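PDB 1UXO: putative hydrolase YdeN from Bacillus subtilis, which is probably a serine hydrolase of the alpha/beta-hydrolase fold, with its natural substrate not established. Local coordinates for residues A[181-184]-A[185-189]; A[22-25]-A[26-30]; A[147-150]-A[151-155]. The protein carries 2 engineered substitutions. All blocks are in the same frame, centred on the assembly; numbering follows the deposited sequence. Where two conformers were deposited one is given.

Contact 1. Residues A[181-184]-A[185-189]; sequences DVLT and SYFSK
In the last turns of the C-terminal helix 177-188, Leu183 and Phe187 meet one turn apart on the side that packs against the central sheet. Leu183 CG lies 3.7 Å from Phe187 CZ, and both of its methyls also reach the outer end of the ring. The ring turns one face back over the preceding turn. Thr184 CA sits over that face, 4.3 Å from the ring centroid, in a CH-pi contact. The carbonyl oxygen of Leu183 lies above the same ring, nearer its rim. Phe187 CG stands opposite its own carbonyl carbon (chi1 -55°), which swings the ring back along the helix. The ring also meets Tyr68 edge-to-face and Lys5 in a cation-pi contact. With an alanine here, Leu183 would probably face a gap, and Tyr68 and Lys5 would lose their aromatic partner.

Tyr186 runs alongside Val182, and the two side chains point the same way. Val182 CG1 is 4.0 Å from Tyr186 CE1. Val182 O lies over one face of the tyrosine ring. The same oxygen accepts a short hydrogen bond from the hydroxyl of Ser185, with OG to O at 2.7 Å. That OG is folded back between N and C of its own residue (chi1 79°), where it can meet the carbonyl of the previous turn. Ser185 N bonds to Asp181 O at 3.0 Å, whereas the N-H of Tyr186 reaches Val182 O only weakly.

Near the helix end, Ser188 OG and Lys189 N both donate to Ser185 O from one face of its plane. Tyr186 also stacks on His130. Val182, Leu183 and Tyr186 all touch Ile96. This is an amphipathic helix laid against the parallel sheet of an alpha/beta-hydrolase fold.

Contact 2. Residues A[22-25]-A[26-30]; sequences FPWL and KKRLL
Four successive i to i+4 hydrogen bonds tie residues 22-25 to residues 26-29 in a regular helix, from Lys26 N to Phe22 O (3.0 Å) through to Leu29 N to Leu25 O (3.0 Å). The first is almost straight, with an N-H...O angle of 177°.

Trp24 and Arg28 lie side by side, one turn apart. Arg28 CB stands 4.1 Å from the centroid of the six-membered ring of Trp24, almost on the ring normal, and makes a CH-pi contact. Arg28 CG is also close, 3.9 Å from Trp24 CH2. The indole leaves the helix with CG trans to the backbone N (chi1 -178°), and its benzo end comes back beside the arginine chain. The guanidinium is not laid flat on the indole; the two planes are 79° apart. The aliphatic part of the arginine therefore does the touching. Its charged end goes elsewhere, to a salt bridge with Asp32 and a cation-pi contact with Tyr180.

Leu25 and Leu29 form the apolar side. They point the same way, and their CD1 methyls meet at 4.0 Å. Leu29 CG and CD1 also rest near the carbonyl oxygen of Leu25.

Lys27 runs back past Pro23 with its chain extended. It passes the Pro23 carbonyl oxygen, and NZ ends 3.8 Å from Pro23 CB. That is a van der Waals contact, on a side of the helix where Lys27 is exposed.

Helix 22-31 joins strands 6-10 and 35-39 in a beta-alpha-beta unit. Leu25 touches Ile9, Leu29 touches Val7 and Ala36, and Phe22 reaches Ile9 and Ile38. Helix 177-188 lies alongside, with Tyr180 against both leucines and Pro177 against Trp24.

Contact 3. Residues A[147-150]-A[151-155]; sequences SKDL and AQQID
Leu150 and Ile154 make the close-packed side of this contact, at the end of helix 144-153. Leu150 CD1 lies 4.1 Å from Ile154 CG2. Ile154 CG1 is held between N and C of its own residue (chi1 68°) and rests 3.3 Å from Leu150 O. That oxygen also accepts the N-H of Ile154. Ala151 sets its methyl beside the carbonyl oxygens of Ser147 and Lys148, and it also meets Val133 and Leu158 of the sheet. Ser147, likewise buried, gives its hydroxyl a partner in Gly100 O.

The other side is polar and looser. Asp149 has two conformers. In one of them it crosses Gln153 at a slant, with OD1 3.6 Å from Gln153 CD and the carboxylate and amide planes 32° apart. A water then joins the pair. It donates to Gln153 OE1 at 2.8 Å, and more weakly to Asp149 OD2 at 2.9 Å. The second carboxylate position makes this bridge less certain. Exposed Gln152 slants across Lys148, its NE2 4.0 Å from Lys148 CG.

At Ile154 the backbone leaves helical angles. The helix closes in a Schellman motif, with Asp155, at positive phi, as its C-prime residue. There Arg131 donates hydrogen bonds to the carbonyl oxygens of Ile154 and Asp155.

Asp149 OD2 also has a salt bridge to Lys103, so its negative charge is probably balanced mainly by that lysine. Two acceptor oxygens cannot bond each other directly; the water, donating to both, probably lets them lie near one another in that conformer.

How the contacts relate
Along the chain the order is contact 2, contact 3, contact 1. Each is built on one helix of the same alpha/beta domain: 22-31, 144-153 and 177-188, contact 3 running on past its helix end. Contacts 1 and 2 have centres 15 Å apart and touch, with Leu183 CD2 3.8 Å from Leu29 CD1. They thus join the first and last helices of the fold into one packed layer. Contact 3 lies across the chain's centre from contact 2, 26 Å away between centres, and 20 Å from contact 1. Contacts 2 and 3 also approach the predicted charge relay: Phe22 lies about 8 Å from Ser73 and Ser147 about 6 Å from Asp139, side chain to side chain.

Contact 1. Residues A[181-184]-A[185-189]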
ATOM      1  N   ASP A 181       7.777  -0.108  12.002  1.00  9.13           N
ATOM      2  CA  ASP A 181       8.038   1.036  12.879  1.00 10.35           C
ATOM      3  C   ASP A 181       7.196   2.296  12.509  1.00 10.08           C
ATOM      4  O   ASP A 181       6.635   2.960  13.405  1.00 10.22           O
ATOM      5  CB  ASP A 181       9.508   1.373  12.918  1.00 10.69           C
ATOM      6  CG  ASP A 181      10.328   0.333  13.729  1.00 13.91           C
ATOM      7  OD1 ASP A 181       9.821  -0.250  14.732  1.00 17.07           O
ATOM      8  OD2 ASP A 181      11.482   0.061  13.442  1.00 14.72           O
ATOM      9  N   VAL A 182       7.068   2.575  11.223  1.00  9.99           N
ATOM     10  CA  VAL A 182       6.227   3.718  10.775  1.00 10.42           C
ATOM     11  C   VAL A 182       4.778   3.469  11.179  1.00  9.71           C
ATOM     12  O   VAL A 182       4.110   4.333  11.757  1.00  9.66           O
ATOM     13  CB  VAL A 182       6.383   3.996   9.286  1.00 10.75           C
ATOM     14  CG1 VAL A 182       5.342   5.024   8.829  1.00 11.22           C
ATOM     15  CG2 VAL A 182       7.817   4.504   8.987  1.00 12.22           C
ATOM     16  N   LEU A 183       4.303   2.251  10.953  1.00 10.11           N
ATOM     17  CA  LEU A 183       2.960   1.860  11.341  1.00 10.67           C
ATOM     18  C   LEU A 183       2.727   2.014  12.819  1.00 11.38           C
ATOM     19  O   LEU A 183       1.725   2.609  13.278  1.00 11.87           O
ATOM     20  CB  LEU A 183       2.715   0.388  10.883  1.00 11.99           C
ATOM     21  CG  LEU A 183       1.335  -0.164  11.022  1.00 12.68           C
ATOM     22  CD1 LEU A 183       0.307   0.682  10.240  1.00 12.60           C
ATOM     23  CD2 LEU A 183       1.328  -1.626  10.622  1.00 15.40           C
ATOM     24  N   THR A 184       3.643   1.473  13.604  1.00 12.49           N
ATOM     25  CA  THR A 184       3.507   1.521  15.037  1.00 12.75           C
ATOM     26  C   THR A 184       3.476   2.964  15.583  1.00 12.23           C
ATOM     27  O   THR A 184       2.803   3.230  16.589  1.00 12.64           O
ATOM     28  CB  THR A 184       4.629   0.640  15.663  1.00 13.96           C
ATOM     29  OG1 THR A 184       4.311  -0.731  15.370  1.00 14.48           O
ATOM     30  CG2 THR A 184       4.641   0.710  17.206  1.00 15.76           C
ATOM     31  N   SER A 185       4.201   3.872  14.952  1.00 11.90           N
ATOM     32  CA  SER A 185       4.214   5.279  15.377  1.00 13.40           C
ATOM     33  C   SER A 185       2.806   5.899  15.230  1.00 14.52           C
ATOM     34  O   SER A 185       2.397   6.770  16.018  1.00 14.35           O
ATOM     35  CB  SER A 185       5.290   6.067  14.629  1.00 14.64           C
ATOM     36  OG  SER A 185       4.890   6.432  13.304  1.00 17.64           O
ATOM     37  N   TYR A 186       2.052   5.414  14.260  1.00 15.33           N
ATOM     38  CA  TYR A 186       0.681   5.854  14.100  1.00 16.47           C
ATOM     39  C   TYR A 186      -0.194   5.471  15.290  1.00 18.59           C
ATOM     40  O   TYR A 186      -1.203   6.154  15.564  1.00 18.59           O
ATOM     41  CB  TYR A 186       0.039   5.204  12.901  1.00 16.12           C
ATOM     42  CG  TYR A 186       0.583   5.537  11.535  1.00 14.19           C
ATOM     43  CD1 TYR A 186       1.531   6.549  11.317  1.00 16.09           C
ATOM     44  CD2 TYR A 186       0.100   4.838  10.434  1.00 14.81           C
ATOM     45  CE1 TYR A 186       2.005   6.814  10.007  1.00 14.28           C
ATOM     46  CE2 TYR A 186       0.487   5.140   9.176  1.00 16.43           C
ATOM     47  CZ  TYR A 186       1.469   6.133   8.984  1.00 17.15           C
ATOM     48  OH  TYR A 186       1.803   6.381   7.683  1.00 21.69           O
ATOM     49  N   PHE A 187       0.063   4.301  15.868  1.00 19.89           N
ATOM     50  CA  PHE A 187      -0.758   3.792  16.956  1.00 22.45           C
ATOM     51  C   PHE A 187      -0.551   4.622  18.234  1.00 27.21           C
ATOM     52  O   PHE A 187      -1.490   4.780  19.029  1.00 27.81           O
ATOM     53  CB  PHE A 187      -0.440   2.332  17.290  1.00 21.58           C
ATOM     54  CG  PHE A 187      -0.540   1.362  16.118  1.00 17.63           C
ATOM     55  CD1 PHE A 187      -1.274   1.650  14.980  1.00 16.29           C
ATOM     56  CD2 PHE A 187       0.126   0.151  16.180  1.00 15.28           C
ATOM     57  CE1 PHE A 187      -1.337   0.749  13.952  1.00 14.94           C
ATOM     58  CE2 PHE A 187       0.032  -0.770  15.174  1.00 15.23           C
ATOM     59  CZ  PHE A 187      -0.700  -0.475  14.046  1.00 15.75           C
ATOM     60  N   SER A 188       0.673   5.097  18.440  1.00 31.32           N
ATOM     61  CA  SER A 188       0.988   5.889  19.648  1.00 35.18           C
ATOM     62  C   SER A 188       0.381   7.260  19.519  1.00 37.37           C
ATOM     63  O   SER A 188      -0.097   7.822  20.494  1.00 38.41           O
ATOM     64  CB  SER A 188       2.490   6.042  19.905  1.00 35.77           C
ATOM     65  OG  SER A 188       3.215   6.389  18.726  1.00 38.30           O
ATOM     66  N   LYS A 189       0.409   7.797  18.305  1.00 39.40           N
ATOM     67  CA  LYS A 189      -0.278   9.049  18.020  1.00 40.52           C
ATOM     68  C   LYS A 189      -1.779   8.845  18.228  1.00 41.09           C
ATOM     69  O   LYS A 189      -2.520   9.816  18.441  1.00 41.55           O
ATOM     70  CB  LYS A 189      -0.016   9.515  16.576  1.00 41.23           C
ATOM     71  CG  LYS A 189       1.380  10.113  16.282  1.00 42.74           C
ATOM     72  CD  LYS A 189       1.719   9.883  14.794  1.00 43.89           C
ATOM     73  CE  LYS A 189       2.868  10.735  14.273  1.00 45.22           C
ATOM     74  NZ  LYS A 189       2.790  10.799  12.780  1.00 45.21           N
TER

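Contact 2. Residues A[22-25]-A[26-30]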
ATOM      1  N   PHE A  22       5.505  -9.747   3.691  1.00  8.88           N
ATOM      2  CA  PHE A  22       4.146  -9.707   4.245  1.00  9.01           C
ATOM      3  C   PHE A  22       3.991 -10.669   5.445  1.00  9.00           C
ATOM      4  O   PHE A  22       3.447 -10.288   6.476  1.00  9.71           O
ATOM      5  CB  PHE A  22       3.006  -9.920   3.152  1.00  9.62           C
ATOM      6  CG  PHE A  22       3.281  -9.240   1.813  1.00  9.77           C
ATOM      7  CD1 PHE A  22       3.679  -7.877   1.759  1.00  8.10           C
ATOM      8  CD2 PHE A  22       3.201  -9.934   0.600  1.00  9.36           C
ATOM      9  CE1 PHE A  22       3.936  -7.261   0.530  1.00  9.33           C
ATOM     10  CE2 PHE A  22       3.446  -9.296  -0.602  1.00 10.29           C
ATOM     11  CZ  PHE A  22       3.840  -7.970  -0.632  1.00  8.80           C
ATOM     12  N   PRO A  23       4.432 -11.914   5.315  1.00 10.02           N
ATOM     13  CA  PRO A  23       4.364 -12.827   6.459  1.00 10.17           C
ATOM     14  C   PRO A  23       5.155 -12.275   7.610  1.00  9.21           C
ATOM     15  O   PRO A  23       4.593 -12.273   8.710  1.00  9.35           O
ATOM     16  CB  PRO A  23       4.961 -14.150   5.942  1.00 10.28           C
ATOM     17  CG  PRO A  23       4.851 -14.031   4.473  1.00 11.04           C
ATOM     18  CD  PRO A  23       4.907 -12.590   4.074  1.00 10.53           C
ATOM     19  N   TRP A  24       6.364 -11.762   7.366  1.00  8.51           N
ATOM     20  CA  TRP A  24       7.133 -11.169   8.489  1.00  8.73           C
ATOM     21  C   TRP A  24       6.330 -10.054   9.201  1.00  8.83           C
ATOM     22  O   TRP A  24       6.282  -9.976  10.444  1.00  7.48           O
ATOM     23  CB  TRP A  24       8.455 -10.642   8.029  1.00  9.94           C
ATOM     24  CG  TRP A  24       9.300 -10.058   9.168  1.00  9.02           C
ATOM     25  CD1 TRP A  24      10.188 -10.730   9.928  1.00 11.08           C
ATOM     26  CD2 TRP A  24       9.313  -8.719   9.624  1.00 10.95           C
ATOM     27  NE1 TRP A  24      10.764  -9.888  10.835  1.00 12.19           N
ATOM     28  CE2 TRP A  24      10.209  -8.649  10.691  1.00 13.72           C
ATOM     29  CE3 TRP A  24       8.630  -7.555   9.250  1.00 16.87           C
ATOM     30  CZ2 TRP A  24      10.472  -7.456  11.375  1.00 17.09           C
ATOM     31  CZ3 TRP A  24       8.896  -6.354   9.947  1.00 16.59           C
ATOM     32  CH2 TRP A  24       9.784  -6.336  10.995  1.00 15.84           C
ATOM     33  N   LEU A  25       5.744  -9.169   8.413  1.00  9.18           N
ATOM     34  CA  LEU A  25       5.027  -8.030   9.016  1.00  9.69           C
ATOM     35  C   LEU A  25       3.811  -8.499   9.825  1.00  9.08           C
ATOM     36  O   LEU A  25       3.595  -8.042  10.954  1.00  8.49           O
ATOM     37  CB  LEU A  25       4.623  -7.051   7.944  1.00 10.03           C
ATOM     38  CG  LEU A  25       3.809  -5.844   8.387  1.00  9.22           C
ATOM     39  CD1 LEU A  25       4.569  -5.038   9.397  1.00 10.61           C
ATOM     40  CD2 LEU A  25       3.600  -4.981   7.176  1.00 11.80           C
ATOM     41  N   LYS A  26       3.017  -9.411   9.275  1.00  8.56           N
ATOM     42  CA  LYS A  26       1.897  -9.974  10.014  1.00  9.15           C
ATOM     43  C   LYS A  26       2.310 -10.557  11.366  1.00  9.11           C
ATOM     44  O   LYS A  26       1.689 -10.225  12.403  1.00  9.54           O
ATOM     45  CB  LYS A  26       1.182 -11.007   9.149  1.00  9.58           C
ATOM     46  CG  LYS A  26       0.088 -11.808   9.844  1.00  8.72           C
ATOM     47  CD  LYS A  26      -0.691 -12.736   8.944  1.00  9.18           C
ATOM     48  CE  LYS A  26      -1.850 -13.411   9.703  1.00 14.02           C
ATOM     49  NZ  LYS A  26      -2.181 -14.602   8.950  1.00 20.40           N
ATOM     50  N   LYS A  27       3.338 -11.405  11.366  1.00  9.32           N
ATOM     51  CA  LYS A  27       3.834 -12.040  12.589  1.00  9.34           C
ATOM     52  C   LYS A  27       4.467 -11.042  13.573  1.00  8.66           C
ATOM     53  O   LYS A  27       4.305 -11.182  14.792  1.00  8.55           O
ATOM     54  CB  LYS A  27       4.793 -13.210  12.282  1.00 10.81           C
ATOM     55  CG  LYS A  27       4.223 -14.359  11.448  1.00 14.46           C
ATOM     56  CD  LYS A  27       5.414 -15.226  10.887  1.00 20.02           C
ATOM     57  CE  LYS A  27       5.128 -16.042   9.575  1.00 23.51           C
ATOM     58  NZ  LYS A  27       6.410 -16.353   8.662  1.00 26.38           N
ATOM     59  N   ARG A  28       5.120  -9.993  13.067  1.00  8.40           N
ATOM     60  CA  ARG A  28       5.733  -8.979  13.937  1.00  8.34           C
ATOM     61  C   ARG A  28       4.624  -8.188  14.679  1.00  8.68           C
ATOM     62  O   ARG A  28       4.723  -7.904  15.863  1.00  8.96           O
ATOM     63  CB  ARG A  28       6.687  -8.097  13.154  1.00  9.23           C
ATOM     64  CG  ARG A  28       7.291  -6.979  13.980  1.00  8.95           C
ATOM     65  CD  ARG A  28       8.246  -7.546  15.105  1.00  9.64           C
ATOM     66  NE  ARG A  28       8.733  -6.471  15.948  1.00 11.01           N
ATOM     67  CZ  ARG A  28       8.076  -5.971  16.984  1.00 10.18           C
ATOM     68  NH1 ARG A  28       6.921  -6.501  17.359  1.00 11.15           N
ATOM     69  NH2 ARG A  28       8.618  -4.987  17.699  1.00  9.73           N
ATOM     70  N   LEU A  29       3.551  -7.902  13.961  1.00  9.80           N
ATOM     71  CA  LEU A  29       2.390  -7.245  14.534  1.00  9.59           C
ATOM     72  C   LEU A  29       1.694  -8.119  15.579  1.00  9.85           C
ATOM     73  O   LEU A  29       1.272  -7.633  16.650  1.00 10.15           O
ATOM     74  CB  LEU A  29       1.458  -6.794  13.404  1.00 10.03           C
ATOM     75  CG  LEU A  29       1.911  -5.538  12.632  1.00  9.28           C
ATOM     76  CD1 LEU A  29       1.135  -5.408  11.318  1.00  9.97           C
ATOM     77  CD2 LEU A  29       1.744  -4.270  13.503  1.00 11.51           C
ATOM     78  N   LEU A  30       1.550  -9.396  15.280  1.00 10.70           N
ATOM     79  CA  LEU A  30       0.979 -10.367  16.201  1.00 11.87           C
ATOM     80  C   LEU A  30       1.757 -10.419  17.528  1.00 12.50           C
ATOM     81  O   LEU A  30       1.159 -10.528  18.631  1.00 13.16           O
ATOM     82  CB  LEU A  30       0.923 -11.735  15.511  1.00 12.42           C
ATOM     83  CG  LEU A  30       0.301 -12.826  16.374  1.00 16.58           C
ATOM     84  CD1 LEU A  30      -1.132 -12.437  16.730  1.00 19.40           C
ATOM     85  CD2 LEU A  30       0.418 -14.207  15.642  1.00 18.12           C
TER

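Contact 3. Residues A[147-150]-A[151-155]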
ATOM      1  N   SER A 147       7.325   7.911  -6.645  1.00  8.86           N
ATOM      2  CA  SER A 147       6.868   7.727  -5.267  1.00  8.54           C
ATOM      3  C   SER A 147       6.940   9.058  -4.516  1.00  8.20           C
ATOM      4  O   SER A 147       6.058   9.397  -3.754  1.00  7.77           O
ATOM      5  CB  SER A 147       7.695   6.655  -4.548  1.00  7.69           C
ATOM      6  OG  SER A 147       7.473   5.381  -5.127  1.00 10.25           O
ATOM      7  N   LYS A 148       7.977   9.841  -4.777  1.00  8.92           N
ATOM      8  CA  LYS A 148       8.109  11.149  -4.177  1.00  8.89           C
ATOM      9  C   LYS A 148       6.984  12.093  -4.684  1.00  9.18           C
ATOM     10  O   LYS A 148       6.392  12.826  -3.894  1.00  9.22           O
ATOM     11  CB  LYS A 148       9.514  11.738  -4.498  1.00 10.01           C
ATOM     12  CG  LYS A 148       9.723  13.116  -3.846  1.00 12.16           C
ATOM     13  CD  LYS A 148      11.182  13.546  -3.792  1.00 16.43           C
ATOM     14  CE  LYS A 148      11.451  14.506  -2.637  1.00 20.34           C
ATOM     15  NZ  LYS A 148      12.888  14.789  -2.278  1.00 17.59           N
ATOM     16  N   ASP A 149       6.673  12.005  -5.987  1.00  9.11           N
ATOM     17  CA  ASP A 149       5.597  12.762  -6.648  1.00 10.36           C
ATOM     18  C   ASP A 149       4.298  12.432  -5.957  1.00  8.79           C
ATOM     19  O   ASP A 149       3.563  13.328  -5.555  1.00  8.55           O
ATOM     20  CB  ASP A 149       5.505  12.318  -8.106  1.00 11.51           C
ATOM     21  CG  ASP A 149       4.491  13.113  -8.990  0.70 15.74           C
ATOM     22  OD1 ASP A 149       3.934  14.170  -8.568  0.70 20.14           O
ATOM     23  OD2 ASP A 149       4.125  12.673 -10.130  0.70 18.93           O
ATOM     24  N   LEU A 150       4.020  11.141  -5.765  1.00  7.99           N
ATOM     25  CA  LEU A 150       2.787  10.732  -5.111  1.00  7.45           C
ATOM     26  C   LEU A 150       2.718  11.241  -3.656  1.00  7.71           C
ATOM     27  O   LEU A 150       1.654  11.749  -3.211  1.00  6.61           O
ATOM     28  CB  LEU A 150       2.676   9.187  -5.143  1.00  8.24           C
ATOM     29  CG  LEU A 150       1.564   8.592  -4.307  1.00  7.70           C
ATOM     30  CD1 LEU A 150       0.212   9.151  -4.749  1.00  8.96           C
ATOM     31  CD2 LEU A 150       1.542   7.110  -4.339  1.00 10.74           C
ATOM     32  N   ALA A 151       3.846  11.115  -2.910  1.00  7.23           N
ATOM     33  CA  ALA A 151       3.906  11.629  -1.559  1.00  6.68           C
ATOM     34  C   ALA A 151       3.530  13.114  -1.486  1.00  6.94           C
ATOM     35  O   ALA A 151       2.804  13.567  -0.599  1.00  7.60           O
ATOM     36  CB  ALA A 151       5.262  11.350  -0.911  1.00  6.53           C
ATOM     37  N   GLN A 152       3.996  13.867  -2.439  1.00  9.10           N
ATOM     38  CA  GLN A 152       3.594  15.281  -2.504  1.00  9.91           C
ATOM     39  C   GLN A 152       2.120  15.470  -2.808  1.00  8.72           C
ATOM     40  O   GLN A 152       1.444  16.332  -2.207  1.00  9.33           O
ATOM     41  CB  GLN A 152       4.404  16.032  -3.559  1.00 10.96           C
ATOM     42  CG  GLN A 152       5.875  16.095  -3.294  1.00 14.09           C
ATOM     43  CD  GLN A 152       6.714  16.491  -4.476  1.00 17.26           C
ATOM     44  OE1 GLN A 152       6.243  16.493  -5.643  1.00 20.55           O
ATOM     45  NE2 GLN A 152       7.992  16.749  -4.213  1.00 19.47           N
ATOM     46  N   GLN A 153       1.610  14.728  -3.766  1.00  8.47           N
ATOM     47  CA  GLN A 153       0.208  14.854  -4.183  1.00  9.70           C
ATOM     48  C   GLN A 153      -0.783  14.552  -3.042  1.00 10.01           C
ATOM     49  O   GLN A 153      -1.863  15.163  -2.949  1.00  9.52           O
ATOM     50  CB  GLN A 153      -0.043  13.899  -5.336  1.00  9.98           C
ATOM     51  CG  GLN A 153       0.637  14.339  -6.600  1.00 11.15           C
ATOM     52  CD  GLN A 153       0.486  13.356  -7.711  1.00 15.87           C
ATOM     53  OE1 GLN A 153       0.609  12.136  -7.501  1.00 17.56           O
ATOM     54  NE2 GLN A 153       0.192  13.868  -8.924  1.00 18.87           N
ATOM     55  N   ILE A 154      -0.422  13.587  -2.194  1.00 10.14           N
ATOM     56  CA  ILE A 154      -1.281  13.180  -1.083  1.00  9.64           C
ATOM     57  C   ILE A 154      -0.743  13.560   0.299  1.00  8.93           C
ATOM     58  O   ILE A 154      -1.198  13.005   1.277  1.00  9.97           O
ATOM     59  CB  ILE A 154      -1.678  11.656  -1.125  1.00  9.75           C
ATOM     60  CG1 ILE A 154      -0.462  10.739  -0.877  1.00  8.01           C
ATOM     61  CG2 ILE A 154      -2.426  11.323  -2.441  1.00 11.77           C
ATOM     62  CD1 ILE A 154      -0.847   9.301  -0.512  1.00  8.11           C
ATOM     63  N   ASP A 155       0.143  14.555   0.375  1.00  8.42           N
ATOM     64  CA  ASP A 155       0.669  15.041   1.634  1.00  8.93           C
ATOM     65  C   ASP A 155       1.002  13.898   2.603  1.00  8.39           C
ATOM     66  O   ASP A 155       0.541  13.848   3.749  1.00  8.29           O
ATOM     67  CB  ASP A 155      -0.265  16.065   2.301  1.00  8.90           C
ATOM     68  CG  ASP A 155       0.365  16.681   3.530  1.00 12.25           C
ATOM     69  OD1 ASP A 155       1.641  16.857   3.529  1.00 15.04           O
ATOM     70  OD2 ASP A 155      -0.310  17.020   4.568  1.00 14.01           O
TER
HETATM   71  O   HOH W   1       2.053  10.785  -9.513  1.00 13.82           O